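Local coordinates for protein endonuclease and methylase LlaGI (Lactococcus lactis, PDB 5FFJ) that probably recognises and methylates specific DNA sequences and, in its full-length form, cleaves foreign DNA with the help of a helicase-like ATPase, at residues N949-Q954 against I997-T1002; D953-G958 against G972-I977; I707-F712 against D1005-L1010. All blocks are in the same frame, centred on the assembly; numbering follows the deposited sequence.

Interaction 1 (N949-Q954 against I997-T1002). With nucleotides of chain C.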
# COMPACT_ATOMS: atom_id res chain seq x y z
N ASN A 949 -23.47 -6.12 11.22
CA ASN A 949 -22.19 -5.63 11.72
C ASN A 949 -21.19 -6.76 11.90
O ASN A 949 -21.34 -7.59 12.80
CB ASN A 949 -22.39 -4.88 13.04
CG ASN A 949 -21.15 -4.13 13.49
OD1 ASN A 949 -20.17 -4.04 12.75
ND2 ASN A 949 -21.18 -3.59 14.70
N LEU A 950 -20.18 -6.78 11.04
CA LEU A 950 -19.17 -7.84 11.05
C LEU A 950 -17.97 -7.49 11.94
O LEU A 950 -17.02 -8.27 12.04
CB LEU A 950 -18.70 -8.12 9.62
CG LEU A 950 -19.38 -9.27 8.86
CD1 LEU A 950 -20.86 -9.37 9.17
CD2 LEU A 950 -19.17 -9.08 7.37
N ARG A 951 -18.02 -6.32 12.57
CA ARG A 951 -16.96 -5.87 13.47
C ARG A 951 -15.61 -5.88 12.76
O ARG A 951 -15.52 -5.55 11.58
CB ARG A 951 -16.93 -6.76 14.72
CG ARG A 951 -18.27 -6.90 15.43
CD ARG A 951 -18.70 -5.60 16.10
NE ARG A 951 -17.74 -5.18 17.12
CZ ARG A 951 -17.75 -5.60 18.38
NH1 ARG A 951 -18.66 -6.46 18.80
NH2 ARG A 951 -16.83 -5.15 19.23
N GLY A 952 -14.55 -6.25 13.48
CA GLY A 952 -13.24 -6.43 12.88
C GLY A 952 -12.48 -5.13 12.71
O GLY A 952 -11.72 -4.97 11.75
N ASP A 953 -12.68 -4.20 13.64
CA ASP A 953 -11.99 -2.91 13.61
C ASP A 953 -10.68 -2.99 14.39
O ASP A 953 -10.70 -3.05 15.62
CB ASP A 953 -12.87 -1.79 14.19
CG ASP A 953 -12.23 -0.42 14.07
OD1 ASP A 953 -11.28 -0.26 13.28
OD2 ASP A 953 -12.70 0.52 14.76
N GLN A 954 -9.56 -3.00 13.67
CA GLN A 954 -8.25 -3.15 14.28
C GLN A 954 -7.43 -1.86 14.22
O GLN A 954 -6.20 -1.89 14.12
CB GLN A 954 -7.50 -4.31 13.61
CG GLN A 954 -8.15 -5.67 13.85
CD GLN A 954 -8.33 -5.97 15.32
OE1 GLN A 954 -9.39 -6.43 15.75
NE2 GLN A 954 -7.30 -5.72 16.12
N ILE A 997 -22.49 -9.39 14.90
CA ILE A 997 -22.01 -10.76 14.69
C ILE A 997 -21.45 -11.37 15.97
O ILE A 997 -21.27 -12.59 16.05
CB ILE A 997 -20.92 -10.81 13.59
CG1 ILE A 997 -20.78 -12.23 13.04
CG2 ILE A 997 -19.58 -10.29 14.13
CD1 ILE A 997 -19.99 -12.31 11.74
N GLY A 998 -21.18 -10.53 16.96
CA GLY A 998 -20.72 -10.97 18.26
C GLY A 998 -19.25 -10.68 18.50
O GLY A 998 -18.48 -10.50 17.56
N ASP A 999 -18.88 -10.62 19.77
CA ASP A 999 -17.50 -10.34 20.14
C ASP A 999 -16.59 -11.54 19.85
O ASP A 999 -17.06 -12.67 19.71
CB ASP A 999 -17.40 -9.95 21.63
CG ASP A 999 -18.22 -8.72 21.98
OD1 ASP A 999 -18.45 -7.87 21.10
OD2 ASP A 999 -18.63 -8.59 23.16
N TYR A 1000 -15.30 -11.25 19.69
CA TYR A 1000 -14.20 -12.23 19.79
C TYR A 1000 -14.09 -13.25 18.66
O TYR A 1000 -13.18 -14.08 18.67
CB TYR A 1000 -14.29 -12.99 21.12
CG TYR A 1000 -14.12 -12.12 22.34
CD1 TYR A 1000 -12.91 -11.51 22.63
CD2 TYR A 1000 -15.18 -11.91 23.22
CE1 TYR A 1000 -12.75 -10.71 23.74
CE2 TYR A 1000 -15.03 -11.11 24.34
CZ TYR A 1000 -13.81 -10.51 24.60
OH TYR A 1000 -13.65 -9.72 25.71
N LEU A 1001 -14.97 -13.20 17.67
CA LEU A 1001 -14.96 -14.21 16.61
C LEU A 1001 -13.74 -14.05 15.70
O LEU A 1001 -13.36 -12.94 15.34
CB LEU A 1001 -16.24 -14.13 15.78
CG LEU A 1001 -17.53 -14.47 16.53
CD1 LEU A 1001 -18.73 -14.27 15.61
CD2 LEU A 1001 -17.49 -15.90 17.06
N THR A 1002 -13.14 -15.18 15.34
CA THR A 1002 -12.02 -15.19 14.41
C THR A 1002 -12.50 -14.82 13.01
O THR A 1002 -13.70 -14.78 12.75
CB THR A 1002 -11.33 -16.58 14.34
OG1 THR A 1002 -12.22 -17.55 13.79
CG2 THR A 1002 -10.88 -17.03 15.73
P DC C 13 -0.66 -3.40 22.12
OP1 DC C 13 0.18 -2.80 23.17
OP2 DC C 13 -1.93 -4.04 22.49
O5' DC C 13 -0.99 -2.28 21.02
C5' DC C 13 0.04 -1.84 20.13
C4' DC C 13 -0.54 -1.00 19.00
O4' DC C 13 -0.85 -1.86 17.86
C3' DC C 13 -1.85 -0.28 19.34
O3' DC C 13 -1.88 1.00 18.72
C2' DC C 13 -2.89 -1.23 18.76
C1' DC C 13 -2.19 -1.64 17.48
N1 DC C 13 -2.74 -2.87 16.80
C2 DC C 13 -2.38 -3.14 15.48
O2 DC C 13 -1.60 -2.37 14.90
N3 DC C 13 -2.88 -4.24 14.86
C4 DC C 13 -3.72 -5.04 15.52
N4 DC C 13 -4.19 -6.12 14.87
C5 DC C 13 -4.11 -4.78 16.86
C6 DC C 13 -3.61 -3.69 17.46

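Interaction 2 (D953-G958 against G972-I977). With nucleotides of chain B; nucleotides of chain C.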
# COMPACT_ATOMS: atom_id res chain seq x y z
N ASP A 953 -12.68 -4.20 13.64
CA ASP A 953 -11.99 -2.91 13.61
C ASP A 953 -10.68 -2.99 14.39
O ASP A 953 -10.70 -3.05 15.62
CB ASP A 953 -12.87 -1.79 14.19
CG ASP A 953 -12.23 -0.42 14.07
OD1 ASP A 953 -11.28 -0.26 13.28
OD2 ASP A 953 -12.70 0.52 14.76
N GLN A 954 -9.56 -3.00 13.67
CA GLN A 954 -8.25 -3.15 14.28
C GLN A 954 -7.43 -1.86 14.22
O GLN A 954 -6.20 -1.89 14.12
CB GLN A 954 -7.50 -4.31 13.61
CG GLN A 954 -8.15 -5.67 13.85
CD GLN A 954 -8.33 -5.97 15.32
OE1 GLN A 954 -9.39 -6.43 15.75
NE2 GLN A 954 -7.30 -5.72 16.12
N ARG A 955 -8.13 -0.73 14.28
CA ARG A 955 -7.51 0.54 14.65
C ARG A 955 -7.90 0.87 16.09
O ARG A 955 -7.79 2.00 16.56
CB ARG A 955 -7.92 1.65 13.68
CG ARG A 955 -6.79 2.08 12.77
CD ARG A 955 -7.27 2.98 11.66
NE ARG A 955 -7.34 2.28 10.38
CZ ARG A 955 -6.35 2.24 9.48
NH1 ARG A 955 -5.20 2.86 9.70
NH2 ARG A 955 -6.52 1.58 8.35
N THR A 956 -8.37 -0.17 16.79
CA THR A 956 -8.62 -0.12 18.22
C THR A 956 -7.42 -0.74 18.94
O THR A 956 -6.39 -1.00 18.31
CB THR A 956 -9.90 -0.90 18.60
OG1 THR A 956 -9.76 -2.27 18.24
CG2 THR A 956 -11.12 -0.31 17.90
N GLN A 957 -7.56 -0.98 20.24
CA GLN A 957 -6.48 -1.59 21.01
C GLN A 957 -6.99 -2.18 22.32
O GLN A 957 -8.01 -1.75 22.85
CB GLN A 957 -5.38 -0.56 21.29
CG GLN A 957 -4.23 -1.06 22.18
CD GLN A 957 -4.51 -0.94 23.67
OE1 GLN A 957 -5.51 -0.35 24.09
NE2 GLN A 957 -3.63 -1.52 24.48
N GLY A 958 -6.27 -3.18 22.82
CA GLY A 958 -6.59 -3.78 24.10
C GLY A 958 -7.84 -4.63 24.04
O GLY A 958 -8.06 -5.36 23.08
N GLY A 972 -6.24 -6.89 4.15
CA GLY A 972 -6.74 -5.96 3.15
C GLY A 972 -7.27 -4.66 3.74
O GLY A 972 -7.08 -3.59 3.17
N SER A 973 -7.93 -4.76 4.89
CA SER A 973 -8.55 -3.60 5.52
C SER A 973 -8.57 -3.72 7.04
O SER A 973 -8.76 -4.81 7.59
CB SER A 973 -9.97 -3.40 4.99
OG SER A 973 -10.66 -2.42 5.75
N ARG A 974 -8.39 -2.58 7.70
CA ARG A 974 -8.34 -2.53 9.16
C ARG A 974 -9.64 -1.97 9.73
O ARG A 974 -9.86 -2.01 10.94
CB ARG A 974 -7.16 -1.66 9.60
CG ARG A 974 -6.46 -2.16 10.85
CD ARG A 974 -4.95 -2.18 10.69
NE ARG A 974 -4.34 -0.86 10.79
CZ ARG A 974 -4.01 -0.27 11.94
NH1 ARG A 974 -4.25 -0.88 13.09
NH2 ARG A 974 -3.45 0.93 11.93
N THR A 975 -10.50 -1.46 8.86
CA THR A 975 -11.73 -0.79 9.28
C THR A 975 -12.80 -1.76 9.75
O THR A 975 -12.77 -2.94 9.42
CB THR A 975 -12.32 0.05 8.15
OG1 THR A 975 -12.70 -0.81 7.06
CG2 THR A 975 -11.33 1.08 7.65
N SER A 976 -13.74 -1.25 10.54
CA SER A 976 -14.93 -2.02 10.89
C SER A 976 -15.67 -2.35 9.60
O SER A 976 -15.87 -1.48 8.76
CB SER A 976 -15.83 -1.23 11.84
OG SER A 976 -16.88 -2.04 12.34
N ILE A 977 -16.07 -3.61 9.45
CA ILE A 977 -16.78 -4.06 8.25
C ILE A 977 -18.24 -4.38 8.58
O ILE A 977 -18.55 -4.88 9.66
CB ILE A 977 -16.11 -5.30 7.63
CG1 ILE A 977 -14.67 -4.99 7.22
CG2 ILE A 977 -16.90 -5.81 6.43
CD1 ILE A 977 -14.53 -3.85 6.21
P DG B 12 -6.19 -0.36 5.92
OP1 DG B 12 -7.34 -0.41 6.84
OP2 DG B 12 -5.23 0.77 5.98
O5' DG B 12 -5.39 -1.73 6.14
C5' DG B 12 -4.34 -2.09 5.25
C4' DG B 12 -3.05 -1.38 5.62
O4' DG B 12 -2.80 -1.55 7.04
C3' DG B 12 -1.81 -1.92 4.93
O3' DG B 12 -0.80 -0.90 4.85
C2' DG B 12 -1.43 -3.08 5.84
C1' DG B 12 -1.83 -2.57 7.23
N9 DG B 12 -2.40 -3.60 8.13
C8 DG B 12 -3.14 -4.71 7.78
N7 DG B 12 -3.51 -5.43 8.81
C5 DG B 12 -2.98 -4.75 9.91
C6 DG B 12 -3.05 -5.05 11.29
O6 DG B 12 -3.61 -6.01 11.84
N1 DG B 12 -2.38 -4.10 12.06
C2 DG B 12 -1.73 -3.01 11.55
N2 DG B 12 -1.14 -2.20 12.44
N3 DG B 12 -1.65 -2.72 10.26
C4 DG B 12 -2.30 -3.63 9.50
P DC C 13 -0.66 -3.40 22.12
OP1 DC C 13 0.18 -2.80 23.17
OP2 DC C 13 -1.93 -4.04 22.49
O5' DC C 13 -0.99 -2.28 21.02
C5' DC C 13 0.04 -1.84 20.13
C4' DC C 13 -0.54 -1.00 19.00
O4' DC C 13 -0.85 -1.86 17.86
C3' DC C 13 -1.85 -0.28 19.34
O3' DC C 13 -1.88 1.00 18.72
C2' DC C 13 -2.89 -1.23 18.76
C1' DC C 13 -2.19 -1.64 17.48
N1 DC C 13 -2.74 -2.87 16.80
C2 DC C 13 -2.38 -3.14 15.48
O2 DC C 13 -1.60 -2.37 14.90
N3 DC C 13 -2.88 -4.24 14.86
C4 DC C 13 -3.72 -5.04 15.52
N4 DC C 13 -4.19 -6.12 14.87
C5 DC C 13 -4.11 -4.78 16.86
C6 DC C 13 -3.61 -3.69 17.46
P DA B 11 -8.85 4.58 4.91
OP1 DA B 11 -7.70 4.88 4.03
OP2 DA B 11 -10.22 4.98 4.52
O5' DA B 11 -8.84 3.00 5.20
C5' DA B 11 -9.46 2.10 4.29
C4' DA B 11 -8.85 0.72 4.40
O4' DA B 11 -9.67 -0.24 3.69
C3' DA B 11 -7.46 0.58 3.79
O3' DA B 11 -6.73 -0.49 4.41
C2' DA B 11 -7.81 0.27 2.34
C1' DA B 11 -8.98 -0.70 2.53
N9 DA B 11 -9.93 -0.76 1.42
C8 DA B 11 -10.15 0.18 0.45
N7 DA B 11 -11.09 -0.16 -0.40
C5 DA B 11 -11.52 -1.39 0.05
C6 DA B 11 -12.50 -2.29 -0.42
N6 DA B 11 -13.26 -2.05 -1.50
N1 DA B 11 -12.68 -3.44 0.26
C2 DA B 11 -11.92 -3.67 1.34
N3 DA B 11 -10.97 -2.91 1.87
C4 DA B 11 -10.82 -1.77 1.17

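Interaction 3 (I707-F712 against D1005-L1010)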
# COMPACT_ATOMS: atom_id res chain seq x y z
N ILE A 707 -15.37 -14.88 -0.77
CA ILE A 707 -16.49 -15.51 -1.46
C ILE A 707 -17.69 -15.72 -0.53
O ILE A 707 -18.84 -15.63 -0.97
CB ILE A 707 -16.06 -16.87 -2.06
CG1 ILE A 707 -15.14 -16.65 -3.25
CG2 ILE A 707 -17.28 -17.69 -2.51
CD1 ILE A 707 -14.10 -17.74 -3.45
N GLU A 708 -17.42 -16.02 0.73
CA GLU A 708 -18.49 -16.23 1.70
C GLU A 708 -19.30 -14.95 1.91
O GLU A 708 -20.48 -14.99 2.26
CB GLU A 708 -17.93 -16.71 3.05
CG GLU A 708 -17.11 -17.99 2.98
CD GLU A 708 -15.65 -17.73 2.63
OE1 GLU A 708 -15.35 -16.66 2.06
OE2 GLU A 708 -14.81 -18.61 2.94
N VAL A 709 -18.65 -13.81 1.69
CA VAL A 709 -19.30 -12.51 1.80
C VAL A 709 -20.12 -12.20 0.55
O VAL A 709 -21.29 -11.83 0.64
CB VAL A 709 -18.26 -11.39 2.03
CG1 VAL A 709 -18.91 -10.00 1.90
CG2 VAL A 709 -17.60 -11.54 3.39
N VAL A 710 -19.47 -12.33 -0.60
CA VAL A 710 -20.09 -12.04 -1.89
C VAL A 710 -21.36 -12.86 -2.07
O VAL A 710 -22.40 -12.32 -2.45
CB VAL A 710 -19.11 -12.33 -3.05
CG1 VAL A 710 -19.77 -12.10 -4.41
CG2 VAL A 710 -17.86 -11.45 -2.93
N ASP A 711 -21.27 -14.16 -1.79
CA ASP A 711 -22.42 -15.05 -1.91
C ASP A 711 -23.55 -14.64 -0.98
O ASP A 711 -24.72 -14.80 -1.31
CB ASP A 711 -22.00 -16.50 -1.62
CG ASP A 711 -21.38 -17.19 -2.82
OD1 ASP A 711 -20.89 -16.49 -3.72
OD2 ASP A 711 -21.38 -18.44 -2.85
N PHE A 712 -23.19 -14.12 0.19
CA PHE A 712 -24.18 -13.82 1.22
C PHE A 712 -25.19 -12.77 0.77
O PHE A 712 -26.39 -12.92 1.01
CB PHE A 712 -23.50 -13.36 2.51
CG PHE A 712 -24.47 -13.05 3.62
CD1 PHE A 712 -24.91 -14.05 4.47
CD2 PHE A 712 -24.96 -11.77 3.80
CE1 PHE A 712 -25.81 -13.77 5.49
CE2 PHE A 712 -25.85 -11.48 4.81
CZ PHE A 712 -26.28 -12.49 5.66
N ASP A 1005 -14.27 -17.75 11.76
CA ASP A 1005 -15.46 -18.01 12.57
C ASP A 1005 -16.61 -17.18 12.00
O ASP A 1005 -17.75 -17.63 11.95
CB ASP A 1005 -15.25 -17.65 14.05
CG ASP A 1005 -14.67 -18.79 14.86
OD1 ASP A 1005 -13.91 -19.61 14.30
OD2 ASP A 1005 -14.99 -18.87 16.07
N LYS A 1006 -16.28 -15.96 11.58
CA LYS A 1006 -17.25 -15.06 10.98
C LYS A 1006 -17.67 -15.57 9.60
O LYS A 1006 -18.82 -15.42 9.20
CB LYS A 1006 -16.68 -13.65 10.88
CG LYS A 1006 -16.40 -13.00 12.22
CD LYS A 1006 -15.66 -11.68 12.07
CE LYS A 1006 -15.48 -10.98 13.41
NZ LYS A 1006 -14.52 -9.84 13.32
N LEU A 1007 -16.72 -16.17 8.87
CA LEU A 1007 -17.00 -16.71 7.55
C LEU A 1007 -17.73 -18.05 7.65
O LEU A 1007 -18.53 -18.39 6.78
CB LEU A 1007 -15.71 -16.88 6.75
CG LEU A 1007 -14.95 -15.58 6.45
CD1 LEU A 1007 -13.61 -15.89 5.82
CD2 LEU A 1007 -15.77 -14.66 5.56
N ASP A 1008 -17.45 -18.80 8.71
CA ASP A 1008 -18.17 -20.04 8.98
C ASP A 1008 -19.66 -19.76 9.09
O ASP A 1008 -20.48 -20.60 8.72
CB ASP A 1008 -17.66 -20.70 10.27
CG ASP A 1008 -16.38 -21.50 10.06
OD1 ASP A 1008 -15.77 -21.39 8.97
OD2 ASP A 1008 -15.98 -22.23 10.99
N ILE A 1009 -20.01 -18.57 9.58
CA ILE A 1009 -21.40 -18.16 9.71
C ILE A 1009 -21.98 -17.73 8.37
O ILE A 1009 -23.18 -17.86 8.13
CB ILE A 1009 -21.54 -17.01 10.73
CG1 ILE A 1009 -21.08 -17.48 12.11
CG2 ILE A 1009 -22.99 -16.54 10.80
CD1 ILE A 1009 -20.99 -16.37 13.14
N LEU A 1010 -21.12 -17.21 7.49
CA LEU A 1010 -21.55 -16.73 6.18
C LEU A 1010 -21.73 -17.88 5.20
O LEU A 1010 -22.55 -17.80 4.28
CB LEU A 1010 -20.54 -15.71 5.63
CG LEU A 1010 -20.81 -14.23 5.93
CD1 LEU A 1010 -21.37 -14.03 7.33
CD2 LEU A 1010 -19.53 -13.42 5.75

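Interaction 1 (N949-Q954 against I997-T1002)
Asn949 and Ile997 continue the parallel pairing of strands 944-951 and 991-996 in the mixed sheet that carries the methyltransferase fold. Asn949 O accepts the backbone N-H of Ile997 at 3.0 Å. The side chain of Asn949 turns back on its own strand: OD1 takes the N-H of Arg951, which closes an Asx turn. A classic beta bulge sets Leu950 and Arg951 together opposite Ile977. Leu950 CD1 meets Ile997 CD1 at 4.0 Å, methyl against methyl. Arg951 lays its CG against Ile997 CG2 at 3.9 Å. Its chain then bends at chi2 (-70°) and chi3 (-61°) and carries the guanidinium over to Asp999. There Arg951 NH1 makes a salt bridge with Asp999 OD1 at 2.7 Å. The oxygen lies close to the guanidinium plane, but the carboxylate itself stands nearly perpendicular to it. NH2 has a second acid, Glu964 of helix 959-964. With an alanine here, Asp999 and Glu964 would probably lose the guanidinium that bridges them. Further on, Gln954 reaches the DNA, with Gln954 CB 4.0 Å from N4 of DC13 of chain C.

Interaction 2 (D953-G958 against G972-I977)
Gln954 and Arg974 join two loops at the ends of helix 959-964, and the pair of loops forms a DNA-binding surface on the methyltransferase sheet. Segment 972-977 enters it with an ST turn: Ser973 OG accepts the backbone N-H of Thr975. Ser973 OG also donates to O4' of DA11 of chain B at 3.2 Å, so a protein turn and a sugar share one oxygen. Arg974 comes next and does most of the work. Arg974 N donates to OP1 of DG12 of chain B at 2.6 Å. Arg974 O accepts from Gln954 N at 2.9 Å, and this is the backbone link between the loops. Bends at chi2 (133°) and chi3 (77°) lead the side chain past Gln954, where Arg974 CG lies 3.6 Å from Gln954 CB. The guanidinium then lies against the guanine, with N2 of DG12 of chain B over the centre of one face. Arg955 CG covers the opposite face near its rim. The two arginines cross at about a right angle, gathered round the DNA: Arg955 NH2 makes weak hydrogen bonds to both OP1 and OP2 of DG12 of chain B. Thr975 OG1 donates to Ser973 OG, so this oxygen accepts from both the N-H and the hydroxyl of Thr975. Ser976 packs on Asp953, whose OD2 forms a salt bridge with Lys1189 in a loop elsewhere in the chain. In this last pair Ser976 CB and Asp953 CB are 3.8 Å apart.

Interaction 3 (I707-F712 against D1005-L1010)
The helical segments 707-712 and 1005-1010 run in roughly the same direction, their axes 9.0 Å apart and 35° from parallel, with Glu708 and Leu1010 nearest in register. The side chains meet mainly through apolar atoms. Leu1010 sits at the middle. Leu1010 CB rests 3.4 Å from Glu708 O. Leu1010 CD2 reaches Val709 CG2 at 3.6 Å. The leucine and valine side chains lie side by side and point the same way. Phe712 adds a looser contact, with Phe712 CD1 4.4 Å from Leu1010 CG; its ring is set obliquely to the leucine. Glu708 crosses Leu1007 at about a right angle. Glu708 CB meets Leu1007 CD2 at 3.9 Å. A bend at chi2 (86°) then lays the carboxylate against the Leu1007 methyls, and its OE2 forms a salt bridge with Arg1011, one turn further along the second helix. That arginine also pairs with Asp1008, so one positive charge serves an acid from each helix. Beyond the pair, Val709 and Phe712 rest on Ile979 of strand 977-984 in the mixed sheet. Val710 packs on helix 745-760, where Asp711 also pairs with Arg749.

The three contacts belong to one mixed sheet, its loops and the helices packed against it. Interactions 1 and 2 share Asp953 and Gln954, and backbone bonds of Leu950 and Arg951 to Ile977 join them directly. Interaction 3 lies about 13 Å from interaction 1, centre to centre. Lys1006 connects the two, since it packs on Ile997 and gives Leu950 O a weak hydrogen bond. The chemistry follows position. Interaction 3 is largely buried hydrocarbon between helices. Interaction 1 is only partly buried and adds a salt bridge to strand pairing. Interaction 2 is buried too, but with DNA against it, and relies on arginines and backbone N-H groups.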